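Local coordinates for protein lectin CEL-I, N-acetyl-D-galactosamine-specific C-type (PDB 1WMY) that binds N-acetyl-D-galactosamine through a calcium ion, as a C-type lectin of the sea cucumber Cucumaria echinata, at residues Thr95-Gly100 / Gly120-Asn125. Numbering follows the deposited sequence.
With CA (calcium ion), chain D.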
ATOM      1  N   THR A  95     -10.865  11.733 -21.841  1.00 27.45           N
ATOM      2  CA  THR A  95     -11.542  12.924 -21.317  1.00 26.36           C
ATOM      3  C   THR A  95     -13.049  12.768 -21.387  1.00 25.87           C
ATOM      4  O   THR A  95     -13.541  11.928 -22.137  1.00 28.64           O
ATOM      5  CB  THR A  95     -11.171  14.202 -22.080  1.00 25.88           C
ATOM      6  OG1 THR A  95     -11.585  14.086 -23.442  1.00 25.25           O
ATOM      7  CG2 THR A  95      -9.659  14.418 -22.150  1.00 28.23           C
ATOM      8  N   LYS A  96     -13.762  13.520 -20.549  1.00 24.99           N
ATOM      9  CA  LYS A  96     -15.244  13.560 -20.521  1.00 26.12           C
ATOM     10  C   LYS A  96     -15.763  14.919 -20.190  1.00 25.48           C
ATOM     11  O   LYS A  96     -16.531  15.107 -19.259  1.00 24.26           O
ATOM     12  CB  LYS A  96     -15.807  12.541 -19.534  1.00 27.84           C
ATOM     13  CG  LYS A  96     -17.213  12.132 -19.823  1.00 24.02           C
ATOM     14  CD  LYS A  96     -17.858  11.545 -18.612  1.00 30.09           C
ATOM     15  CE  LYS A  96     -19.374  11.294 -18.734  1.00 33.70           C
ATOM     16  NZ  LYS A  96     -19.602  10.272 -19.702  1.00 38.48           N
ATOM     17  N   TRP A  97     -15.316  15.859 -20.993  1.00 25.14           N
ATOM     18  CA  TRP A  97     -15.717  17.245 -20.868  1.00 25.09           C
ATOM     19  C   TRP A  97     -17.156  17.412 -21.131  1.00 26.91           C
ATOM     20  O   TRP A  97     -17.681  16.943 -22.132  1.00 26.10           O
ATOM     21  CB  TRP A  97     -14.933  18.154 -21.819  1.00 24.65           C
ATOM     22  CG  TRP A  97     -13.472  18.303 -21.480  1.00 22.51           C
ATOM     23  CD1 TRP A  97     -12.424  17.868 -22.253  1.00 21.16           C
ATOM     24  CD2 TRP A  97     -12.877  18.932 -20.311  1.00 24.28           C
ATOM     25  NE1 TRP A  97     -11.239  18.112 -21.611  1.00 22.57           N
ATOM     26  CE2 TRP A  97     -11.475  18.795 -20.439  1.00 21.11           C
ATOM     27  CE3 TRP A  97     -13.391  19.608 -19.191  1.00 20.91           C
ATOM     28  CZ2 TRP A  97     -10.571  19.330 -19.513  1.00 21.26           C
ATOM     29  CZ3 TRP A  97     -12.544  20.095 -18.249  1.00 22.78           C
ATOM     30  CH2 TRP A  97     -11.108  19.980 -18.412  1.00 21.35           C
ATOM     31  N   ALA A  98     -17.823  18.100 -20.212  1.00 27.78           N
ATOM     32  CA  ALA A  98     -19.199  18.496 -20.411  1.00 27.76           C
ATOM     33  C   ALA A  98     -19.246  19.443 -21.637  1.00 29.26           C
ATOM     34  O   ALA A  98     -18.227  20.107 -21.999  1.00 25.52           O
ATOM     35  CB  ALA A  98     -19.677  19.235 -19.182  1.00 27.27           C
ATOM     36  N   GLY A  99     -20.424  19.556 -22.247  1.00 28.06           N
ATOM     37  CA  GLY A  99     -20.594  20.495 -23.348  1.00 28.54           C
ATOM     38  C   GLY A  99     -20.218  21.879 -22.907  1.00 25.53           C
ATOM     39  O   GLY A  99     -20.610  22.311 -21.827  1.00 24.14           O
ATOM     40  N   GLY A 100     -19.445  22.555 -23.760  1.00 24.87           N
ATOM     41  CA  GLY A 100     -19.030  23.915 -23.576  1.00 24.72           C
ATOM     42  C   GLY A 100     -17.845  24.057 -22.647  1.00 24.25           C
ATOM     43  O   GLY A 100     -17.493  25.161 -22.234  1.00 22.26           O
ATOM     44  N   GLY A 120     -20.893  12.473 -14.260  1.00 31.69           N
ATOM     45  CA  GLY A 120     -19.739  13.168 -13.748  1.00 30.48           C
ATOM     46  C   GLY A 120     -18.923  13.895 -14.799  1.00 30.12           C
ATOM     47  O   GLY A 120     -17.714  13.972 -14.680  1.00 26.37           O
ATOM     48  N   ALA A 121     -19.609  14.453 -15.796  1.00 29.84           N
ATOM     49  CA  ALA A 121     -18.957  15.188 -16.854  1.00 29.13           C
ATOM     50  C   ALA A 121     -18.120  16.349 -16.290  1.00 27.11           C
ATOM     51  O   ALA A 121     -18.466  16.991 -15.271  1.00 26.08           O
ATOM     52  CB  ALA A 121     -20.027  15.746 -17.866  1.00 30.54           C
ATOM     53  N   TRP A 122     -17.004  16.605 -16.952  1.00 25.34           N
ATOM     54  CA  TRP A 122     -15.967  17.477 -16.390  1.00 23.01           C
ATOM     55  C   TRP A 122     -16.218  18.944 -16.661  1.00 22.75           C
ATOM     56  O   TRP A 122     -16.624  19.322 -17.712  1.00 24.64           O
ATOM     57  CB  TRP A 122     -14.632  17.091 -17.009  1.00 23.66           C
ATOM     58  CG  TRP A 122     -14.238  15.694 -16.799  1.00 19.44           C
ATOM     59  CD1 TRP A 122     -14.910  14.737 -16.098  1.00 19.82           C
ATOM     60  CD2 TRP A 122     -13.038  15.104 -17.251  1.00 22.02           C
ATOM     61  NE1 TRP A 122     -14.207  13.548 -16.130  1.00 20.28           N
ATOM     62  CE2 TRP A 122     -13.050  13.741 -16.837  1.00 23.38           C
ATOM     63  CE3 TRP A 122     -11.950  15.571 -18.007  1.00 20.41           C
ATOM     64  CZ2 TRP A 122     -11.961  12.869 -17.085  1.00 21.46           C
ATOM     65  CZ3 TRP A 122     -10.916  14.726 -18.281  1.00 18.20           C
ATOM     66  CH2 TRP A 122     -10.913  13.378 -17.820  1.00 20.25           C
ATOM     67  N   ASN A 123     -15.927  19.788 -15.673  1.00 22.46           N
ATOM     68  CA  ASN A 123     -15.905  21.228 -15.863  1.00 20.96           C
ATOM     69  C   ASN A 123     -14.546  21.728 -15.350  1.00 19.68           C
ATOM     70  O   ASN A 123     -13.911  21.104 -14.498  1.00 18.26           O
ATOM     71  CB  ASN A 123     -17.008  21.829 -15.025  1.00 21.50           C
ATOM     72  CG  ASN A 123     -16.964  23.331 -15.023  1.00 19.79           C
ATOM     73  OD1 ASN A 123     -16.851  23.938 -16.065  1.00 18.41           O
ATOM     74  ND2 ASN A 123     -17.104  23.936 -13.867  1.00 23.71           N
ATOM     75  N   ASP A 124     -14.064  22.837 -15.911  1.00 20.50           N
ATOM     76  CA  ASP A 124     -12.955  23.560 -15.333  1.00 18.33           C
ATOM     77  C   ASP A 124     -13.512  24.692 -14.474  1.00 20.36           C
ATOM     78  O   ASP A 124     -14.467  25.368 -14.853  1.00 18.53           O
ATOM     79  CB  ASP A 124     -12.008  24.098 -16.374  1.00 19.06           C
ATOM     80  CG  ASP A 124     -12.661  25.044 -17.388  1.00 17.75           C
ATOM     81  OD1 ASP A 124     -13.889  25.049 -17.515  1.00 19.29           O
ATOM     82  OD2 ASP A 124     -11.951  25.788 -18.098  1.00 16.54           O
ATOM     83  N   ASN A 125     -12.869  24.925 -13.339  1.00 18.49           N
ATOM     84  CA  ASN A 125     -13.324  25.925 -12.425  1.00 20.09           C
ATOM     85  C   ASN A 125     -12.113  26.658 -11.814  1.00 20.34           C
ATOM     86  O   ASN A 125     -10.963  26.391 -12.133  1.00 19.24           O
ATOM     87  CB  ASN A 125     -14.212  25.259 -11.386  1.00 19.00           C
ATOM     88  CG  ASN A 125     -15.300  26.177 -10.833  1.00 20.71           C
ATOM     89  OD1 ASN A 125     -15.092  27.369 -10.594  1.00 22.23           O
ATOM     90  ND2 ASN A 125     -16.426  25.574 -10.504  1.00 19.64           N
TER
HETATM   91 CA    CA D 202     -15.864  26.108 -16.809  1.00 17.45          CA
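One face of the W122 indole carries the backbone of T95 and K96, with K96 N 3.6 Å above the ring plane, while the ring's edge turns toward a face of W97. This edge-to-face pair, its planes at 80° and six-membered centroids 5.5 Å apart, joins the long-loop region of the C-type lectin domain to strand 122-125, which opens with the family's WND motif, W122-N123-D124. W97 in turn meets the backbone between N123 and D124 at its own edge. K96 adds a CH-pi contact, its CB lying over the five-membered ring of W122, 4.0 Å from the centroid. In W122, chi1 of -58° sets CG anti to the carbonyl carbon and turns the indole face to the T95-K96 backbone; its NE1 is hydrogen-bonded to Q54 OE1. A single beta bridge pairs W97 with W122: W122 N donates to K96 O, and A98 N returns a hydrogen bond to W122 O. Alongside, A98 CB and A121 CB meet at 3.7 Å. The strand then runs directly into the calcium site of the sugar-binding pocket, to which Q101, D103 and E109 also contribute. There N123 gives OD1, and D124 grips the calcium twice, through its backbone O at 2.5 Å and its carboxylate OD1.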